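Local atomic coordinates of maleate cis-trans isomerase (Pseudomonas putida, PDB entry 4FQ5), a protein that probably catalyses the cis-trans isomerization of the C2-C3 double bond of maleate to give fumarate. Residues 160-165 and 184-189; 154-159 and 215-220. The protein carries 1 engineered substitution. All blocks are in the same frame, centred on the assembly; numbering follows the deposited sequence.

The chain runs through strand 153-158, whose residues 154-159 begin contact 2, and passes directly into 160-165 of contact 1. Helix 162-174 and strand 178-184 follow. Contact 1 closes the first, shorter loop when 184-189 returns to the start of that helix. After helices 190-194 and 201-206, residues 215-220 come alongside 154-159 and close the longer loop of contact 2. The shorter loop thus lies wholly within the longer one. Contact 2 joins two inner strands of a parallel sheet. Contact 1 ties the start of helix 162-174 to the loop after strand 178-184, beside the maleate pocket. The contacts also touch: I187 N lies 2.7 Å from P159 O, a probable hydrogen bond.

Contact 1 (160-165 and 184-189); sequences YMKPLT and ALEISD. With MAE (maleic acid), chain C.
M161 lies against E186 where the start of helix 162-174 in a beta-alpha-beta unit meets the loop after strand 178-184. M161 is the N-cap residue of helix 162-174. Its CB points away from 184-189, but the chain folds back. CG stands anti to the carbonyl carbon (chi1 -57°), and further bends at chi2 and chi3 carry the sulfur to the E186 backbone, with SD 3.4 Å from E186 C. The M161 and E186 side chains cross at about a right angle. M161 CG also packs 3.9 Å from S188 CB. With a serine in place of M161, the CB atoms of E186 and S188 would probably lose this apolar cover, and a gap would open between the helix start and the loop.

The E186 chain is extended beyond CG and takes its carboxylate past the helix start. OE2 comes 3.8 Å from K162 CB. The K162 amine leads away, and no salt bridge forms. The backbone link is weak: E186 N donates to Y160 O at 3.0 Å, with an N-H...O angle of 131°. On the other flank, A184 CB sits 3.2 Å from T165 OG1, a hydroxyl that is hydrogen-bonded to T158 OG1.

Y160 CB points away from 184-189, and the ring lies in the maleate pocket, touching V105 and A221. A221 is an engineered alanine at the predicted proton-donor position. N38, N190, V222 and Q223 also hydrogen-bond the ligand. Maleate O3 lies at the edge of the tyrosine ring, near its plane, and takes a hydrogen bond from Y160 OH at 2.6 Å.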
loop_
_atom_site.group_PDB
_atom_site.type_symbol
_atom_site.label_atom_id
_atom_site.label_comp_id
_atom_site.label_asym_id
_atom_site.label_seq_id
_atom_site.Cartn_x
_atom_site.Cartn_y
_atom_site.Cartn_z
ATOM N N TYR A 160 -24.788 -21.603 -6.368
ATOM C CA TYR A 160 -25.272 -22.355 -7.523
ATOM C C TYR A 160 -26.717 -22.813 -7.390
ATOM O O TYR A 160 -27.269 -22.886 -6.288
ATOM C CB TYR A 160 -24.433 -23.617 -7.763
ATOM C CG TYR A 160 -22.938 -23.481 -7.606
ATOM C CD1 TYR A 160 -22.208 -22.538 -8.333
ATOM C CD2 TYR A 160 -22.246 -24.336 -6.757
ATOM C CE1 TYR A 160 -20.831 -22.441 -8.193
ATOM C CE2 TYR A 160 -20.879 -24.237 -6.600
ATOM C CZ TYR A 160 -20.176 -23.296 -7.325
ATOM O OH TYR A 160 -18.815 -23.223 -7.155
ATOM N N MET A 161 -27.304 -23.143 -8.538
ATOM C CA MET A 161 -28.529 -23.935 -8.600
ATOM C C MET A 161 -28.325 -25.264 -7.871
ATOM O O MET A 161 -27.198 -25.749 -7.739
ATOM C CB MET A 161 -28.929 -24.171 -10.057
ATOM C CG MET A 161 -29.133 -22.896 -10.865
ATOM S SD MET A 161 -30.153 -21.643 -10.043
ATOM C CE MET A 161 -31.803 -22.332 -10.219
ATOM N N LYS A 162 -29.422 -25.845 -7.398
ATOM C CA LYS A 162 -29.386 -27.014 -6.510
ATOM C C LYS A 162 -28.659 -28.250 -7.078
ATOM O O LYS A 162 -27.870 -28.861 -6.359
ATOM C CB LYS A 162 -30.810 -27.357 -6.045
ATOM C CG LYS A 162 -30.929 -28.487 -5.036
ATOM C CD LYS A 162 -32.389 -28.663 -4.634
ATOM C CE LYS A 162 -32.587 -29.866 -3.723
ATOM N NZ LYS A 162 -34.015 -29.976 -3.309
ATOM N N PRO A 163 -28.919 -28.618 -8.357
ATOM C CA PRO A 163 -28.234 -29.784 -8.960
ATOM C C PRO A 163 -26.708 -29.653 -8.973
ATOM O O PRO A 163 -26.000 -30.607 -8.656
ATOM C CB PRO A 163 -28.754 -29.790 -10.406
ATOM C CG PRO A 163 -30.075 -29.098 -10.333
ATOM C CD PRO A 163 -29.922 -28.042 -9.276
ATOM N N LEU A 164 -26.227 -28.474 -9.354
ATOM C CA LEU A 164 -24.793 -28.164 -9.363
ATOM C C LEU A 164 -24.191 -28.239 -7.966
ATOM O O LEU A 164 -23.109 -28.801 -7.790
ATOM C CB LEU A 164 -24.566 -26.777 -9.976
ATOM C CG LEU A 164 -24.075 -26.675 -11.424
ATOM C CD1 LEU A 164 -24.305 -27.934 -12.247
ATOM C CD2 LEU A 164 -24.655 -25.447 -12.112
ATOM N N THR A 165 -24.901 -27.684 -6.979
ATOM C CA THR A 165 -24.477 -27.751 -5.576
ATOM C C THR A 165 -24.339 -29.208 -5.117
ATOM O O THR A 165 -23.388 -29.567 -4.409
ATOM C CB THR A 165 -25.455 -26.985 -4.654
ATOM O OG1 THR A 165 -25.527 -25.612 -5.066
ATOM C CG2 THR A 165 -25.007 -27.049 -3.195
ATOM N N ALA A 184 -27.470 -23.509 -0.842
ATOM C CA ALA A 184 -27.325 -23.107 -2.229
ATOM C C ALA A 184 -28.207 -21.895 -2.479
ATOM O O ALA A 184 -29.419 -21.957 -2.266
ATOM C CB ALA A 184 -27.722 -24.251 -3.149
ATOM N N LEU A 185 -27.609 -20.795 -2.929
ATOM C CA LEU A 185 -28.362 -19.556 -3.146
ATOM C C LEU A 185 -29.190 -19.567 -4.429
ATOM O O LEU A 185 -30.063 -18.722 -4.608
ATOM C CB LEU A 185 -27.437 -18.335 -3.121
ATOM C CG LEU A 185 -26.601 -18.115 -1.857
ATOM C CD1 LEU A 185 -25.767 -16.854 -2.021
ATOM C CD2 LEU A 185 -27.459 -18.041 -0.601
ATOM N N GLU A 186 -28.903 -20.524 -5.312
ATOM C CA GLU A 186 -29.635 -20.708 -6.570
ATOM C C GLU A 186 -29.673 -19.456 -7.431
ATOM O O GLU A 186 -30.742 -19.013 -7.846
ATOM C CB GLU A 186 -31.056 -21.226 -6.318
ATOM C CG GLU A 186 -31.110 -22.541 -5.561
ATOM C CD GLU A 186 -32.481 -23.199 -5.610
ATOM O OE1 GLU A 186 -33.363 -22.727 -6.365
ATOM O OE2 GLU A 186 -32.674 -24.196 -4.888
ATOM N N ILE A 187 -28.495 -18.892 -7.686
ATOM C CA ILE A 187 -28.343 -17.731 -8.554
ATOM C C ILE A 187 -27.449 -18.159 -9.718
ATOM O O ILE A 187 -26.256 -18.404 -9.525
ATOM C CB ILE A 187 -27.699 -16.544 -7.798
ATOM C CG1 ILE A 187 -28.519 -16.184 -6.546
ATOM C CG2 ILE A 187 -27.558 -15.336 -8.708
ATOM C CD1 ILE A 187 -27.878 -15.132 -5.659
ATOM N N SER A 188 -28.022 -18.269 -10.915
ATOM C CA SER A 188 -27.284 -18.795 -12.071
ATOM C C SER A 188 -26.675 -17.700 -12.951
ATOM O O SER A 188 -25.692 -17.944 -13.659
ATOM C CB SER A 188 -28.161 -19.743 -12.900
ATOM O OG SER A 188 -29.291 -19.064 -13.410
ATOM N N ASP A 189 -27.268 -16.507 -12.919
ATOM C CA ASP A 189 -26.688 -15.346 -13.585
ATOM C C ASP A 189 -25.403 -14.967 -12.850
ATOM O O ASP A 189 -25.446 -14.552 -11.695
ATOM C CB ASP A 189 -27.671 -14.173 -13.598
ATOM C CG ASP A 189 -27.171 -12.999 -14.420
ATOM O OD1 ASP A 189 -27.869 -12.615 -15.378
ATOM O OD2 ASP A 189 -26.080 -12.458 -14.124
HETATM C C1 MAE C . -17.483 -18.575 -10.928
HETATM O O1 MAE C . -17.376 -17.494 -11.528
HETATM O O2 MAE C . -17.800 -18.670 -9.733
HETATM C C2 MAE C . -17.248 -19.807 -11.695
HETATM C C3 MAE C . -17.027 -20.994 -11.161
HETATM C C4 MAE C . -16.954 -21.274 -9.709
HETATM O O3 MAE C . -17.836 -21.966 -9.209
HETATM O O4 MAE C . -16.015 -20.864 -9.019
#

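Contact 2 (154-159 and 215-220); sequences VAVVTP and AIVISA
A155 O accepts a short, nearly straight hydrogen bond from V217 N, at 2.8 Å with an N-H...O angle of 173°. A155 N in turn donates to A215 O. One step further on, V157 N donates to V217 O at 2.9 Å. A155 and V157 thus take the bonds from one side of the pairing, while V156 uses its backbone on the neighbouring strand 178-184.

V154, V156, A215 and V217 share one face of the sheet. There V154 CG1 meets V217 CG2 at 3.9 Å. V154 CG2 packs on A215 CB. A155 and I216 face the other way, and I216 reaches I205 of helix 201-206.

These are the two inner strands of a four-stranded parallel sheet with strand order 2-1-3-4, consistent with the Asp/Glu racemase-like fold of this family. The short strand axes approach to 4.7 Å, with 14° between their directions.

The chain bends sharply at I218, and I218 O comes 3.4 Å from V157 CB. Past it, A220 N donates to V157 O at 3.0 Å. V156 CG1 stands anti to its own N (chi1 -178°), which brings this methyl to 4.1 Å from A220 CB. T158 CG2 touches the same alanine methyl at 4.0 Å.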
loop_
_atom_site.group_PDB
_atom_site.type_symbol
_atom_site.label_atom_id
_atom_site.label_comp_id
_atom_site.label_asym_id
_atom_site.label_seq_id
_atom_site.Cartn_x
_atom_site.Cartn_y
_atom_site.Cartn_z
ATOM N N VAL A 154 -17.211 -30.742 6.917
ATOM C CA VAL A 154 -17.245 -29.377 6.434
ATOM C C VAL A 154 -18.686 -28.922 6.197
ATOM O O VAL A 154 -19.547 -29.722 5.828
ATOM C CB VAL A 154 -16.336 -29.276 5.178
ATOM C CG1 VAL A 154 -17.023 -28.629 3.990
ATOM C CG2 VAL A 154 -15.003 -28.627 5.522
ATOM N N ALA A 155 -18.957 -27.649 6.467
ATOM C CA ALA A 155 -20.203 -27.032 6.036
ATOM C C ALA A 155 -19.882 -26.155 4.836
ATOM O O ALA A 155 -18.778 -25.626 4.739
ATOM C CB ALA A 155 -20.833 -26.224 7.157
ATOM N N VAL A 156 -20.831 -26.017 3.913
ATOM C CA VAL A 156 -20.555 -25.400 2.609
ATOM C C VAL A 156 -21.667 -24.463 2.163
ATOM O O VAL A 156 -22.831 -24.850 2.125
ATOM C CB VAL A 156 -20.374 -26.478 1.497
ATOM C CG1 VAL A 156 -20.043 -25.830 0.157
ATOM C CG2 VAL A 156 -19.294 -27.476 1.872
ATOM N N VAL A 157 -21.305 -23.236 1.804
ATOM C CA VAL A 157 -22.246 -22.326 1.156
ATOM C C VAL A 157 -21.858 -22.186 -0.317
ATOM O O VAL A 157 -20.677 -22.049 -0.637
ATOM C CB VAL A 157 -22.251 -20.930 1.824
ATOM C CG1 VAL A 157 -23.352 -20.058 1.232
ATOM C CG2 VAL A 157 -22.402 -21.052 3.342
ATOM N N THR A 158 -22.848 -22.237 -1.205
ATOM C CA THR A 158 -22.620 -22.007 -2.636
ATOM C C THR A 158 -23.678 -21.045 -3.185
ATOM O O THR A 158 -24.728 -20.867 -2.566
ATOM C CB THR A 158 -22.680 -23.315 -3.463
ATOM O OG1 THR A 158 -24.026 -23.540 -3.905
ATOM C CG2 THR A 158 -22.191 -24.524 -2.674
ATOM N N PRO A 159 -23.409 -20.419 -4.349
ATOM C CA PRO A 159 -24.430 -19.612 -5.004
ATOM C C PRO A 159 -25.183 -20.360 -6.110
ATOM O O PRO A 159 -26.114 -19.804 -6.699
ATOM C CB PRO A 159 -23.612 -18.488 -5.625
ATOM C CG PRO A 159 -22.333 -19.155 -6.010
ATOM C CD PRO A 159 -22.092 -20.245 -4.992
ATOM N N ALA A 215 -14.577 -27.237 9.599
ATOM C CA ALA A 215 -14.297 -26.001 8.881
ATOM C C ALA A 215 -15.521 -25.584 8.085
ATOM O O ALA A 215 -16.366 -26.417 7.754
ATOM C CB ALA A 215 -13.083 -26.165 7.969
ATOM N N ILE A 216 -15.617 -24.290 7.798
ATOM C CA ILE A 216 -16.739 -23.734 7.060
ATOM C C ILE A 216 -16.221 -23.208 5.729
ATOM O O ILE A 216 -15.257 -22.426 5.686
ATOM C CB ILE A 216 -17.441 -22.606 7.852
ATOM C CG1 ILE A 216 -18.054 -23.157 9.147
ATOM C CG2 ILE A 216 -18.517 -21.929 7.012
ATOM C CD1 ILE A 216 -18.309 -22.109 10.218
ATOM N N VAL A 217 -16.846 -23.666 4.647
ATOM C CA VAL A 217 -16.561 -23.152 3.319
ATOM C C VAL A 217 -17.592 -22.070 3.055
ATOM O O VAL A 217 -18.744 -22.365 2.710
ATOM C CB VAL A 217 -16.615 -24.257 2.239
ATOM C CG1 VAL A 217 -16.367 -23.674 0.854
ATOM C CG2 VAL A 217 -15.595 -25.346 2.540
ATOM N N ILE A 218 -17.174 -20.819 3.245
ATOM C CA ILE A 218 -18.057 -19.659 3.131
ATOM C C ILE A 218 -18.494 -19.406 1.683
ATOM O O ILE A 218 -19.551 -18.824 1.445
ATOM C CB ILE A 218 -17.415 -18.389 3.761
ATOM C CG1 ILE A 218 -18.433 -17.251 3.878
ATOM C CG2 ILE A 218 -16.170 -17.949 2.987
ATOM C CD1 ILE A 218 -18.050 -16.170 4.875
ATOM N N SER A 219 -17.665 -19.829 0.730
ATOM C CA SER A 219 -18.034 -19.821 -0.684
ATOM C C SER A 219 -17.253 -20.897 -1.417
ATOM O O SER A 219 -16.014 -20.881 -1.420
ATOM C CB SER A 219 -17.772 -18.457 -1.336
ATOM O OG SER A 219 -18.207 -18.472 -2.692
ATOM N N ALA A 220 -17.980 -21.840 -2.016
ATOM C CA ALA A 220 -17.373 -22.840 -2.894
ATOM C C ALA A 220 -17.114 -22.220 -4.258
ATOM O O ALA A 220 -16.287 -22.706 -5.025
ATOM C CB ALA A 220 -18.278 -24.058 -3.030
#